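Local coordinates for protein UTP--glucose-1-phosphate uridylyltransferase (Acinetobacter baumannii, PDB 6IKX) that catalyses the joining of UTP and alpha-D-glucose 1-phosphate into UDP-alpha-D-glucose with release of diphosphate, and may contribute to survival in stationary phase, at residues A5-A10 / E37-E42; A214-L219 / I231-A236; V174-S179 / V246-M251; V30-A35 / P276-E281. The protein carries 1 engineered substitution. All blocks are in the same frame, centred on the assembly; numbering follows the deposited sequence.

Contact 1 (A5-A10 / E37-E42); sequences AVLPVA and EYVVRE. With SO4 (sulfate ion), chain G.
The first parallel strand of the nucleotidyltransferase (GT-A type) core, 4-8, meets helix 35-44 through L7, V39 and V40, just before the strand runs out into the nucleotide-binding loop. L7 points toward the helix, and one methyl does all the touching: its CD1 lies 3.8 Å from V39 CG1 and 4.0 Å from V40 CG2. The two valines receive it differently, for the leucine and V39 slide past each other in opposite directions whereas the leucine and V40 cross at about a right angle. In V39 the touching CG1 stands anti to the backbone N (chi1 -178°). Branched, uncharged side chains suit this wholly buried place, where the strand and the helix meet through carbon alone.

Beyond L7 the chain enters the substrate site: P8 and A10 bind UTP, and A10 also binds UDP-glucose. Here a sulfate, probably from the crystallisation liquor, takes a weak hydrogen bond: A10 N to sulfate O2 is 3.4 Å. P8 CB lies 3.6 Å from the same sulfate O2. The outer side of the helix is polar instead, with E37 salt-bridged to R33 and hydrogen-bonded to Y65. Strand 4-8 runs parallel to its neighbours 50-55 and 125-128; L53 and L128 from them pack on L7, L128 also reaches V39, and L133 of strand 132-135 packs on the same valine.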
loop_
_atom_site.group_PDB
_atom_site.type_symbol
_atom_site.label_atom_id
_atom_site.label_comp_id
_atom_site.label_asym_id
_atom_site.label_seq_id
_atom_site.Cartn_x
_atom_site.Cartn_y
_atom_site.Cartn_z
ATOM N N ALA A 5 -12.253 22.382 6.264
ATOM C CA ALA A 5 -13.259 21.576 5.543
ATOM C C ALA A 5 -12.981 20.105 5.827
ATOM O O ALA A 5 -11.834 19.692 5.684
ATOM C CB ALA A 5 -13.248 21.876 4.063
ATOM N N VAL A 6 -14.025 19.367 6.176
ATOM C CA VAL A 6 -14.004 17.891 6.359
ATOM C C VAL A 6 -14.465 17.233 5.053
ATOM O O VAL A 6 -15.548 17.612 4.590
ATOM C CB VAL A 6 -14.878 17.512 7.561
ATOM C CG1 VAL A 6 -15.061 15.996 7.654
ATOM C CG2 VAL A 6 -14.273 18.096 8.836
ATOM N N LEU A 7 -13.604 16.441 4.397
ATOM C CA LEU A 7 -14.011 15.663 3.190
ATOM C C LEU A 7 -14.145 14.228 3.644
ATOM O O LEU A 7 -13.138 13.597 3.955
ATOM C CB LEU A 7 -12.996 15.709 2.055
ATOM C CG LEU A 7 -12.505 17.054 1.554
ATOM C CD1 LEU A 7 -12.338 17.037 0.041
ATOM C CD2 LEU A 7 -13.378 18.209 2.026
ATOM N N PRO A 8 -15.360 13.696 3.822
ATOM C CA PRO A 8 -15.520 12.346 4.362
ATOM C C PRO A 8 -15.344 11.383 3.184
ATOM O O PRO A 8 -16.186 11.420 2.362
ATOM C CB PRO A 8 -16.949 12.323 4.933
ATOM C CG PRO A 8 -17.417 13.754 4.807
ATOM C CD PRO A 8 -16.661 14.327 3.615
ATOM N N VAL A 9 -14.230 10.652 3.120
ATOM C CA VAL A 9 -13.808 9.841 1.927
ATOM C C VAL A 9 -13.483 8.390 2.360
ATOM O O VAL A 9 -12.627 7.768 1.737
ATOM C CB VAL A 9 -12.597 10.513 1.233
ATOM C CG1 VAL A 9 -12.924 11.898 0.691
ATOM C CG2 VAL A 9 -11.403 10.597 2.158
ATOM N N ALA A 10 -14.148 7.846 3.379
ATOM C CA ALA A 10 -13.896 6.480 3.905
ATOM C C ALA A 10 -14.864 5.430 3.333
ATOM O O ALA A 10 -14.685 4.267 3.708
ATOM C CB ALA A 10 -13.913 6.467 5.411
ATOM N N GLU A 37 -9.714 15.913 -6.988
ATOM C CA GLU A 37 -8.954 17.148 -7.275
ATOM C C GLU A 37 -9.930 18.309 -7.419
ATOM O O GLU A 37 -9.587 19.451 -7.047
ATOM C CB GLU A 37 -8.129 17.124 -8.553
ATOM C CG GLU A 37 -6.984 18.117 -8.445
ATOM C CD GLU A 37 -6.253 18.459 -9.723
ATOM O OE1 GLU A 37 -5.252 17.815 -9.966
ATOM O OE2 GLU A 37 -6.676 19.405 -10.446
ATOM N N TYR A 38 -11.096 18.024 -7.964
ATOM C CA TYR A 38 -12.092 19.052 -8.352
ATOM C C TYR A 38 -12.748 19.619 -7.089
ATOM O O TYR A 38 -13.137 20.796 -7.101
ATOM C CB TYR A 38 -13.148 18.439 -9.257
ATOM C CG TYR A 38 -12.709 18.126 -10.662
ATOM C CD1 TYR A 38 -12.190 16.880 -10.973
ATOM C CD2 TYR A 38 -12.921 19.032 -11.691
ATOM C CE1 TYR A 38 -11.805 16.569 -12.262
ATOM C CE2 TYR A 38 -12.562 18.724 -12.993
ATOM C CZ TYR A 38 -12.002 17.490 -13.274
ATOM O OH TYR A 38 -11.667 17.161 -14.552
ATOM N N VAL A 39 -12.869 18.770 -6.061
ATOM C CA VAL A 39 -13.550 19.043 -4.766
ATOM C C VAL A 39 -12.564 19.822 -3.898
ATOM O O VAL A 39 -12.989 20.765 -3.167
ATOM C CB VAL A 39 -13.998 17.735 -4.089
ATOM C CG1 VAL A 39 -14.724 17.988 -2.794
ATOM C CG2 VAL A 39 -14.885 16.917 -5.001
ATOM N N VAL A 40 -11.282 19.464 -3.987
ATOM C CA VAL A 40 -10.234 20.169 -3.214
ATOM C C VAL A 40 -10.040 21.535 -3.877
ATOM O O VAL A 40 -10.051 22.520 -3.114
ATOM C CB VAL A 40 -8.938 19.367 -3.056
ATOM C CG1 VAL A 40 -7.821 20.269 -2.546
ATOM C CG2 VAL A 40 -9.130 18.165 -2.116
ATOM N N ARG A 41 -10.037 21.608 -5.225
ATOM C CA ARG A 41 -9.901 22.911 -5.942
ATOM C C ARG A 41 -11.064 23.824 -5.491
ATOM O O ARG A 41 -10.798 24.969 -5.103
ATOM C CB ARG A 41 -9.737 22.707 -7.457
ATOM C CG ARG A 41 -9.326 23.954 -8.240
ATOM C CD ARG A 41 -9.332 23.866 -9.767
ATOM N NE ARG A 41 -8.526 22.780 -10.357
ATOM C CZ ARG A 41 -8.971 21.822 -11.206
ATOM N NH1 ARG A 41 -10.232 21.767 -11.596
ATOM N NH2 ARG A 41 -8.146 20.911 -11.686
ATOM N N GLU A 42 -12.304 23.328 -5.478
ATOM C CA GLU A 42 -13.522 24.090 -5.071
ATOM C C GLU A 42 -13.334 24.665 -3.649
ATOM O O GLU A 42 -13.639 25.846 -3.442
ATOM C CB GLU A 42 -14.746 23.172 -5.233
ATOM C CG GLU A 42 -16.082 23.700 -4.686
ATOM C CD GLU A 42 -17.193 22.642 -4.598
ATOM O OE1 GLU A 42 -18.314 22.958 -4.088
ATOM O OE2 GLU A 42 -16.964 21.488 -5.060
HETATM S S SO4 G . -18.026 8.085 4.408
HETATM O O1 SO4 G . -17.667 7.813 3.033
HETATM O O2 SO4 G . -16.924 8.771 5.049
HETATM O O3 SO4 G . -18.288 6.853 5.107
HETATM O O4 SO4 G . -19.219 8.897 4.453
#

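Contact 2 (A214-L219 / I231-A236). With SO4 (sulfate ion), chain D.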
loop_
_atom_site.group_PDB
_atom_site.type_symbol
_atom_site.label_atom_id
_atom_site.label_comp_id
_atom_site.label_asym_id
_atom_site.label_seq_id
_atom_site.Cartn_x
_atom_site.Cartn_y
_atom_site.Cartn_z
ATOM N N ALA A 214 -19.066 24.257 15.353
ATOM C CA ALA A 214 -18.296 23.222 16.073
ATOM C C ALA A 214 -19.204 22.518 17.066
ATOM O O ALA A 214 -18.899 21.355 17.411
ATOM C CB ALA A 214 -17.127 23.859 16.778
ATOM N N LYS A 215 -20.200 23.251 17.583
ATOM C CA LYS A 215 -21.332 22.726 18.394
ATOM C C LYS A 215 -21.689 21.335 17.864
ATOM O O LYS A 215 -21.985 20.459 18.698
ATOM C CB LYS A 215 -22.613 23.558 18.191
ATOM C CG LYS A 215 -22.920 24.703 19.147
ATOM C CD LYS A 215 -24.240 25.450 18.784
ATOM N N ILE A 216 -21.762 21.204 16.519
ATOM C CA ILE A 216 -22.354 20.041 15.797
ATOM C C ILE A 216 -21.708 18.754 16.302
ATOM O O ILE A 216 -22.348 17.748 16.180
ATOM C CB ILE A 216 -22.197 20.149 14.264
ATOM C CG1 ILE A 216 -23.278 19.399 13.474
ATOM C CG2 ILE A 216 -20.815 19.667 13.851
ATOM C CD1 ILE A 216 -24.714 19.746 13.838
ATOM N N MET A 217 -20.476 18.803 16.804
ATOM C CA MET A 217 -19.703 17.594 17.203
ATOM C C MET A 217 -20.264 17.002 18.492
ATOM O O MET A 217 -20.188 15.768 18.633
ATOM C CB MET A 217 -18.211 17.895 17.421
ATOM C CG MET A 217 -17.494 18.336 16.173
ATOM S SD MET A 217 -17.166 16.986 15.026
ATOM C CE MET A 217 -16.555 17.971 13.663
ATOM N N GLN A 218 -20.760 17.841 19.405
ATOM C CA GLN A 218 -21.358 17.385 20.692
ATOM C C GLN A 218 -22.777 16.944 20.407
ATOM O O GLN A 218 -23.257 15.991 21.045
ATOM C CB GLN A 218 -21.361 18.486 21.745
ATOM C CG GLN A 218 -20.072 18.535 22.548
ATOM C CD GLN A 218 -18.959 19.141 21.736
ATOM O OE1 GLN A 218 -19.153 20.166 21.087
ATOM N NE2 GLN A 218 -17.793 18.504 21.769
ATOM N N LEU A 219 -23.402 17.611 19.451
ATOM C CA LEU A 219 -24.688 17.140 18.924
ATOM C C LEU A 219 -24.509 15.736 18.328
ATOM O O LEU A 219 -25.332 14.863 18.678
ATOM C CB LEU A 219 -25.212 18.156 17.913
ATOM C CG LEU A 219 -25.556 19.532 18.496
ATOM C CD1 LEU A 219 -26.233 20.427 17.451
ATOM C CD2 LEU A 219 -26.425 19.399 19.726
ATOM N N ILE A 231 -25.047 6.845 12.960
ATOM C CA ILE A 231 -25.105 8.261 13.454
ATOM C C ILE A 231 -25.377 9.168 12.251
ATOM O O ILE A 231 -24.550 9.161 11.323
ATOM C CB ILE A 231 -23.823 8.683 14.206
ATOM C CG1 ILE A 231 -23.714 8.112 15.626
ATOM C CG2 ILE A 231 -23.733 10.188 14.254
ATOM C CD1 ILE A 231 -24.438 6.787 15.868
ATOM N N GLN A 232 -26.476 9.929 12.317
ATOM C CA GLN A 232 -27.177 10.618 11.193
ATOM C C GLN A 232 -26.959 12.151 11.308
ATOM O O GLN A 232 -27.510 12.793 12.222
ATOM C CB GLN A 232 -28.658 10.209 11.298
ATOM C CG GLN A 232 -29.370 9.844 9.998
ATOM C CD GLN A 232 -28.969 8.500 9.447
ATOM O OE1 GLN A 232 -28.746 8.339 8.241
ATOM N NE2 GLN A 232 -28.868 7.519 10.333
ATOM N N LEU A 233 -26.169 12.751 10.423
ATOM C CA LEU A 233 -25.963 14.223 10.360
ATOM C C LEU A 233 -27.300 14.996 10.383
ATOM O O LEU A 233 -27.374 15.986 11.092
ATOM C CB LEU A 233 -25.151 14.568 9.107
ATOM C CG LEU A 233 -24.766 16.042 8.965
ATOM C CD1 LEU A 233 -24.026 16.535 10.196
ATOM C CD2 LEU A 233 -23.958 16.307 7.699
ATOM N N THR A 234 -28.310 14.581 9.628
ATOM C CA THR A 234 -29.601 15.299 9.438
ATOM C C THR A 234 -30.325 15.509 10.765
ATOM O O THR A 234 -31.022 16.554 10.872
ATOM C CB THR A 234 -30.546 14.563 8.488
ATOM O OG1 THR A 234 -30.611 13.210 8.931
ATOM C CG2 THR A 234 -30.085 14.625 7.050
ATOM N N ASP A 235 -30.135 14.609 11.735
ATOM C CA ASP A 235 -30.792 14.741 13.057
ATOM C C ASP A 235 -29.824 15.315 14.109
ATOM O O ASP A 235 -30.310 15.782 15.167
ATOM C CB ASP A 235 -31.572 13.470 13.424
ATOM C CG ASP A 235 -30.749 12.225 13.637
ATOM O OD1 ASP A 235 -29.670 12.348 14.244
ATOM O OD2 ASP A 235 -31.221 11.146 13.214
ATOM N N ALA A 236 -28.526 15.386 13.843
ATOM C CA ALA A 236 -27.648 16.326 14.580
ATOM C C ALA A 236 -28.053 17.766 14.214
ATOM O O ALA A 236 -28.108 18.607 15.103
ATOM C CB ALA A 236 -26.202 16.059 14.272
HETATM S S SO4 D . -26.662 11.496 7.479
HETATM O O1 SO4 D . -25.533 11.471 8.371
HETATM O O2 SO4 D . -26.428 12.421 6.396
HETATM O O3 SO4 D . -26.872 10.171 6.955
HETATM O O4 SO4 D . -27.829 11.917 8.205
#
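I216 and A236 bring two short helices, 216-220 and 233-240, together toward the outside of the chain, the centre of the contact being about 18 Å from the chain's centre. From CB, which branches off across the contact rather than straight at it, the isoleucine continues through CG1, anti to the backbone N (chi1 -153°), which carries the chain over to L233, whose CD1 it approaches at 4.4 Å. The terminal CD1 goes further and settles against A236, 3.8 Å from its carbonyl O and 4.0 Å from its CB. Alanine suits that place because its one methyl lets the neighbouring helix come close: the CA atoms of L219 and A236 are only 5.3 Å apart. L219, one turn on from I216, points toward A236 and sets its own CD1 3.5 Å from the same carbonyl O, so two aliphatic branches lie on one backbone oxygen. F125 of strand 125-128 adds to the packing on I216.

At the start of helix 233-240, where Q232 is the N-cap residue, a sulfate, probably from the crystallisation liquor, is bound by T234. T234 N donates to sulfate O4 almost straight (176°), and T234 OG1 also donates to sulfate O4, at 3.2 Å.

Between the helices, then, the chemistry is aliphatic apart from the A236 carbonyl oxygen on which two methyls rest, and the fit depends on shape, whereas the N-terminal end of the second helix offers N-H groups and the positive end of its dipole, which would favour an anion there.

Contact 3 (V174-S179 / V246-M251)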
loop_
_atom_site.group_PDB
_atom_site.type_symbol
_atom_site.label_atom_id
_atom_site.label_comp_id
_atom_site.label_asym_id
_atom_site.label_seq_id
_atom_site.Cartn_x
_atom_site.Cartn_y
_atom_site.Cartn_z
ATOM N N VAL A 174 -35.402 19.553 1.468
ATOM C CA VAL A 174 -35.529 20.465 2.646
ATOM C C VAL A 174 -36.970 20.976 2.753
ATOM O O VAL A 174 -37.640 21.204 1.739
ATOM C CB VAL A 174 -34.519 21.622 2.622
ATOM C CG1 VAL A 174 -33.115 21.099 2.843
ATOM C CG2 VAL A 174 -34.601 22.469 1.360
ATOM N N ASP A 175 -37.394 21.127 3.995
ATOM C CA ASP A 175 -38.584 21.878 4.460
ATOM C C ASP A 175 -38.262 23.382 4.502
ATOM O O ASP A 175 -37.595 23.829 5.440
ATOM C CB ASP A 175 -38.954 21.325 5.841
ATOM C CG ASP A 175 -40.331 21.705 6.330
ATOM O OD1 ASP A 175 -41.159 21.968 5.468
ATOM O OD2 ASP A 175 -40.545 21.720 7.576
ATOM N N VAL A 176 -38.736 24.160 3.541
ATOM C CA VAL A 176 -38.706 25.646 3.617
ATOM C C VAL A 176 -40.113 26.199 3.342
ATOM O O VAL A 176 -40.904 25.477 2.779
ATOM C CB VAL A 176 -37.633 26.196 2.663
ATOM C CG1 VAL A 176 -36.255 25.827 3.186
ATOM C CG2 VAL A 176 -37.809 25.721 1.236
ATOM N N ALA A 177 -40.429 27.425 3.766
ATOM C CA ALA A 177 -41.730 28.082 3.476
ATOM C C ALA A 177 -41.836 28.288 1.960
ATOM O O ALA A 177 -42.653 27.612 1.342
ATOM C CB ALA A 177 -41.861 29.376 4.233
ATOM N N GLN A 178 -41.032 29.180 1.385
ATOM C CA GLN A 178 -40.813 29.268 -0.083
ATOM C C GLN A 178 -39.399 28.767 -0.383
ATOM O O GLN A 178 -38.678 28.392 0.550
ATOM C CB GLN A 178 -40.999 30.677 -0.679
ATOM C CG GLN A 178 -41.025 31.842 0.313
ATOM C CD GLN A 178 -42.387 32.045 0.938
ATOM O OE1 GLN A 178 -43.412 31.619 0.396
ATOM N NE2 GLN A 178 -42.414 32.700 2.093
ATOM N N SER A 179 -39.051 28.743 -1.663
ATOM C CA SER A 179 -37.687 28.509 -2.179
ATOM C C SER A 179 -36.979 29.858 -2.257
ATOM O O SER A 179 -37.572 30.846 -2.669
ATOM C CB SER A 179 -37.766 27.807 -3.511
ATOM O OG SER A 179 -36.489 27.730 -4.123
ATOM N N VAL A 246 -31.038 27.453 11.037
ATOM C CA VAL A 246 -30.419 26.653 9.960
ATOM C C VAL A 246 -31.057 27.171 8.663
ATOM O O VAL A 246 -32.266 27.340 8.626
ATOM C CB VAL A 246 -30.676 25.162 10.232
ATOM C CG1 VAL A 246 -29.861 24.250 9.328
ATOM C CG2 VAL A 246 -30.422 24.837 11.696
ATOM N N GLU A 247 -30.255 27.494 7.667
ATOM C CA GLU A 247 -30.746 28.023 6.384
ATOM C C GLU A 247 -30.340 27.078 5.255
ATOM O O GLU A 247 -29.301 26.389 5.326
ATOM C CB GLU A 247 -30.156 29.390 6.090
ATOM C CG GLU A 247 -30.521 30.439 7.113
ATOM C CD GLU A 247 -29.931 31.797 6.796
ATOM O OE1 GLU A 247 -28.971 31.867 5.992
ATOM O OE2 GLU A 247 -30.455 32.774 7.312
ATOM N N ALA A 248 -31.170 27.066 4.243
ATOM C CA ALA A 248 -30.960 26.355 2.982
ATOM C C ALA A 248 -30.472 27.397 1.980
ATOM O O ALA A 248 -31.142 28.428 1.813
ATOM C CB ALA A 248 -32.249 25.678 2.602
ATOM N N TYR A 249 -29.272 27.170 1.453
ATOM C CA TYR A 249 -28.565 28.009 0.463
ATOM C C TYR A 249 -28.724 27.315 -0.886
ATOM O O TYR A 249 -28.263 26.168 -1.021
ATOM C CB TYR A 249 -27.074 28.187 0.806
ATOM C CG TYR A 249 -26.304 28.718 -0.376
ATOM C CD1 TYR A 249 -26.310 30.063 -0.697
ATOM C CD2 TYR A 249 -25.717 27.840 -1.272
ATOM C CE1 TYR A 249 -25.674 30.529 -1.836
ATOM C CE2 TYR A 249 -25.117 28.283 -2.433
ATOM C CZ TYR A 249 -25.083 29.632 -2.712
ATOM O OH TYR A 249 -24.457 30.033 -3.849
ATOM N N ARG A 250 -29.335 28.001 -1.847
ATOM C CA ARG A 250 -29.638 27.432 -3.175
ATOM C C ARG A 250 -28.525 27.813 -4.141
ATOM O O ARG A 250 -28.347 29.014 -4.433
ATOM C CB ARG A 250 -30.980 27.921 -3.727
ATOM C CG ARG A 250 -31.391 27.289 -5.055
ATOM C CD ARG A 250 -32.580 28.044 -5.598
ATOM N NE ARG A 250 -33.117 27.570 -6.872
ATOM C CZ ARG A 250 -34.173 28.113 -7.469
ATOM N NH1 ARG A 250 -34.786 29.146 -6.920
ATOM N NH2 ARG A 250 -34.614 27.638 -8.614
ATOM N N MET A 251 -27.880 26.777 -4.653
ATOM C CA MET A 251 -26.824 26.833 -5.671
ATOM C C MET A 251 -27.208 27.792 -6.792
ATOM O O MET A 251 -28.388 27.851 -7.176
ATOM C CB MET A 251 -26.662 25.460 -6.313
ATOM C CG MET A 251 -25.982 24.481 -5.434
ATOM S SD MET A 251 -25.830 22.947 -6.311
ATOM C CE MET A 251 -24.637 23.362 -7.584
#
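Apolar packing comes first: A248, on strand 246-250, sends its CB toward V174 and V176, which reach back from strand 172-175 and the residues after it. The alanine methyl is 4.1 Å from V176 CG1 and 4.2 Å from V174 CG2, so one methyl is met by two branched residues. The valines use different branches. In V174 the touching CG2 sits between the backbone N and the carbonyl carbon, while in V176 the touching CG1 is anti to the carbonyl carbon (chi1 -69°). The two segments do not pair as strands, and the CA atoms of V174 and A248 are 7.5 Å apart; alanine's single methyl suits a place where two valines already fill the gap. L204 of strand 204-207 touches both valines, and V160 of the central sheet touches V174. The side chain of V174 lies about 4 Å from that of V206, a UDP-glucose-binding residue, which places the packing close to the UDP-glucose site.

The polar part lies at the more exposed end. R250 reaches along S179 with its chain extended from CG to NE, its CG anti to the backbone N (chi1 -176°), and brings NH1 to 3.6 Å from S179 OG, an oblique approach and not a hydrogen bond. NH1 donates a hydrogen bond to the carbonyl O of P180.

The chemistry thus divides by depth: hydrocarbon fills the inner part, and the arginine, long enough to span the outer part, ties the loop through a backbone oxygen next to the serine.

Contact 4 (V30-A35 / P276-E281)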
loop_
_atom_site.group_PDB
_atom_site.type_symbol
_atom_site.label_atom_id
_atom_site.label_comp_id
_atom_site.label_asym_id
_atom_site.label_seq_id
_atom_site.Cartn_x
_atom_site.Cartn_y
_atom_site.Cartn_z
ATOM N N VAL A 30 -11.591 11.813 -14.135
ATOM C CA VAL A 30 -12.641 12.661 -14.741
ATOM C C VAL A 30 -11.934 13.556 -15.744
ATOM O O VAL A 30 -11.337 14.561 -15.324
ATOM C CB VAL A 30 -13.374 13.439 -13.648
ATOM C CG1 VAL A 30 -14.313 14.494 -14.229
ATOM C CG2 VAL A 30 -14.097 12.468 -12.730
ATOM N N VAL A 31 -11.930 13.124 -17.001
ATOM C CA VAL A 31 -11.140 13.733 -18.106
ATOM C C VAL A 31 -9.678 13.302 -17.950
ATOM O O VAL A 31 -9.242 12.374 -18.647
ATOM C CB VAL A 31 -11.276 15.266 -18.144
ATOM C CG1 VAL A 31 -10.766 15.829 -19.455
ATOM C CG2 VAL A 31 -12.700 15.715 -17.893
ATOM N N ASP A 32 -8.916 13.974 -17.101
ATOM C CA ASP A 32 -7.469 13.701 -17.001
ATOM C C ASP A 32 -6.956 13.827 -15.565
ATOM O O ASP A 32 -5.706 13.847 -15.424
ATOM C CB ASP A 32 -6.750 14.696 -17.909
ATOM C CG ASP A 32 -6.824 16.145 -17.431
ATOM O OD1 ASP A 32 -7.649 16.431 -16.552
ATOM O OD2 ASP A 32 -6.032 16.972 -17.943
ATOM N N ARG A 33 -7.825 13.952 -14.549
ATOM C CA ARG A 33 -7.384 13.963 -13.122
ATOM C C ARG A 33 -8.414 13.283 -12.208
ATOM O O ARG A 33 -9.578 13.155 -12.532
ATOM C CB ARG A 33 -7.139 15.420 -12.732
ATOM C CG ARG A 33 -8.409 16.242 -12.711
ATOM C CD ARG A 33 -8.218 17.719 -12.967
ATOM N NE ARG A 33 -7.580 17.968 -14.248
ATOM C CZ ARG A 33 -6.407 18.561 -14.424
ATOM N NH1 ARG A 33 -5.713 19.018 -13.397
ATOM N NH2 ARG A 33 -5.932 18.693 -15.641
ATOM N N PRO A 34 -8.054 12.795 -11.011
ATOM C CA PRO A 34 -9.047 12.155 -10.146
ATOM C C PRO A 34 -10.139 13.145 -9.673
ATOM O O PRO A 34 -9.896 14.357 -9.565
ATOM C CB PRO A 34 -8.145 11.633 -9.007
ATOM C CG PRO A 34 -7.073 12.690 -8.932
ATOM C CD PRO A 34 -6.728 12.870 -10.395
ATOM N N ALA A 35 -11.341 12.620 -9.429
ATOM C CA ALA A 35 -12.558 13.385 -9.064
ATOM C C ALA A 35 -12.235 14.311 -7.872
ATOM O O ALA A 35 -12.688 15.460 -7.861
ATOM C CB ALA A 35 -13.680 12.404 -8.766
ATOM N N PRO A 276 -9.468 23.418 -20.637
ATOM C CA PRO A 276 -8.922 24.626 -21.255
ATOM C C PRO A 276 -7.909 24.237 -22.338
ATOM O O PRO A 276 -7.630 25.053 -23.199
ATOM C CB PRO A 276 -8.238 25.379 -20.109
ATOM C CG PRO A 276 -7.946 24.304 -19.058
ATOM C CD PRO A 276 -8.984 23.213 -19.262
ATOM N N LYS A 277 -7.426 22.990 -22.276
ATOM C CA LYS A 277 -6.416 22.438 -23.207
ATOM C C LYS A 277 -7.039 21.390 -24.141
ATOM O O LYS A 277 -6.669 21.424 -25.300
ATOM C CB LYS A 277 -5.217 21.939 -22.399
ATOM C CG LYS A 277 -3.891 22.608 -22.748
ATOM C CD LYS A 277 -2.899 22.715 -21.602
ATOM C CE LYS A 277 -2.924 24.042 -20.876
ATOM N NZ LYS A 277 -2.893 25.193 -21.808
ATOM N N LEU A 278 -8.008 20.563 -23.719
ATOM C CA LEU A 278 -8.557 19.446 -24.557
ATOM C C LEU A 278 -9.957 19.728 -25.091
ATOM O O LEU A 278 -10.414 18.933 -25.903
ATOM C CB LEU A 278 -8.638 18.186 -23.708
ATOM C CG LEU A 278 -7.320 17.746 -23.102
ATOM C CD1 LEU A 278 -7.585 16.945 -21.848
ATOM C CD2 LEU A 278 -6.499 16.958 -24.123
ATOM N N GLY A 279 -10.639 20.756 -24.587
ATOM C CA GLY A 279 -12.071 21.014 -24.824
ATOM C C GLY A 279 -12.428 20.854 -26.290
ATOM O O GLY A 279 -13.269 19.951 -26.626
ATOM N N MET A 280 -11.791 21.662 -27.142
ATOM C CA MET A 280 -12.155 21.767 -28.581
ATOM C C MET A 280 -11.806 20.462 -29.311
ATOM O O MET A 280 -12.645 20.006 -30.116
ATOM C CB MET A 280 -11.479 22.961 -29.256
ATOM C CG MET A 280 -12.113 24.314 -28.912
ATOM S SD MET A 280 -13.823 24.608 -29.502
ATOM C CE MET A 280 -13.769 24.253 -31.265
ATOM N N GLU A 281 -10.658 19.840 -29.029
ATOM C CA GLU A 281 -10.324 18.540 -29.661
ATOM C C GLU A 281 -11.333 17.491 -29.181
ATOM O O GLU A 281 -11.734 16.660 -29.992
ATOM C CB GLU A 281 -8.896 18.123 -29.353
ATOM C CG GLU A 281 -7.874 18.907 -30.148
ATOM C CD GLU A 281 -6.471 18.846 -29.563
ATOM O OE1 GLU A 281 -6.332 18.995 -28.324
ATOM O OE2 GLU A 281 -5.525 18.638 -30.341
#
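V31 and D32 meet L278 where the turn between the short strands 29-30 and 33-34 faces the start of the C-terminal helix 279-287. V30, the first residue of the segment, works through its backbone: V30 N donates to R33 O at 2.9 Å, which closes the turn. V31 follows at the tip with a positive phi (76°), an unusual value for a branched residue, and points toward the other segment. Its CG1, anti to the backbone N, is 4.1 Å from L278 CD1, and the two side chains slide past each other in opposite directions. A compact hydrocarbon residue suits this buried tip, where Y271 of helix 261-273 also packs on the valine.

The motif is a beta hairpin, its two short strands antiparallel and the second weakly bonded, and L278 is the residue by which the C-terminal segment rests on it.

D32 comes next and also points toward L278, whose CD1 lies 4.2 Å from D32 OD2. The same OD2 accepts a hydrogen bond from H275 NE2, while ND1 of that histidine accepts from L278 N, and K261 of the second subunit forms a salt bridge to OD2 and packs its side chain on L278. An acid suits a spot with so many donors around it. R33, last of the four, grips the carboxylate side-on with two nitrogens: R33 NE donates to D32 OD1 at 2.8 Å and R33 NH2 to D32 OD2 at 2.9 Å, both oxygens being met on the syn side but 29° and 27° out of the carboxylate plane. R33 NH1 forms a salt bridge with E37 OE2 on the helix that follows.

How the contacts relate
All four contacts are locally buried, but only contact 1 belongs to the core, about 5 Å from the chain's centre; the centres of contacts 2, 3 and 4 lie 18 to 19 Å out, nearer the surface. Contacts 1 and 3 reach the same mixed sheet, through strands 4-8 and 246-250. Contact 4 adjoins contact 1: Y38 OH comes 2.7 Å from V30 O, probably a hydrogen bond. Contacts 2 and 4 are on opposite sides of the chain's centre. All pack aliphatic groups; crystallisation sulfates bind backbone N-H groups beside contacts 1 (weakly) and 2, whereas protein charges line contacts 3 and 4, the latter at the subunit interface.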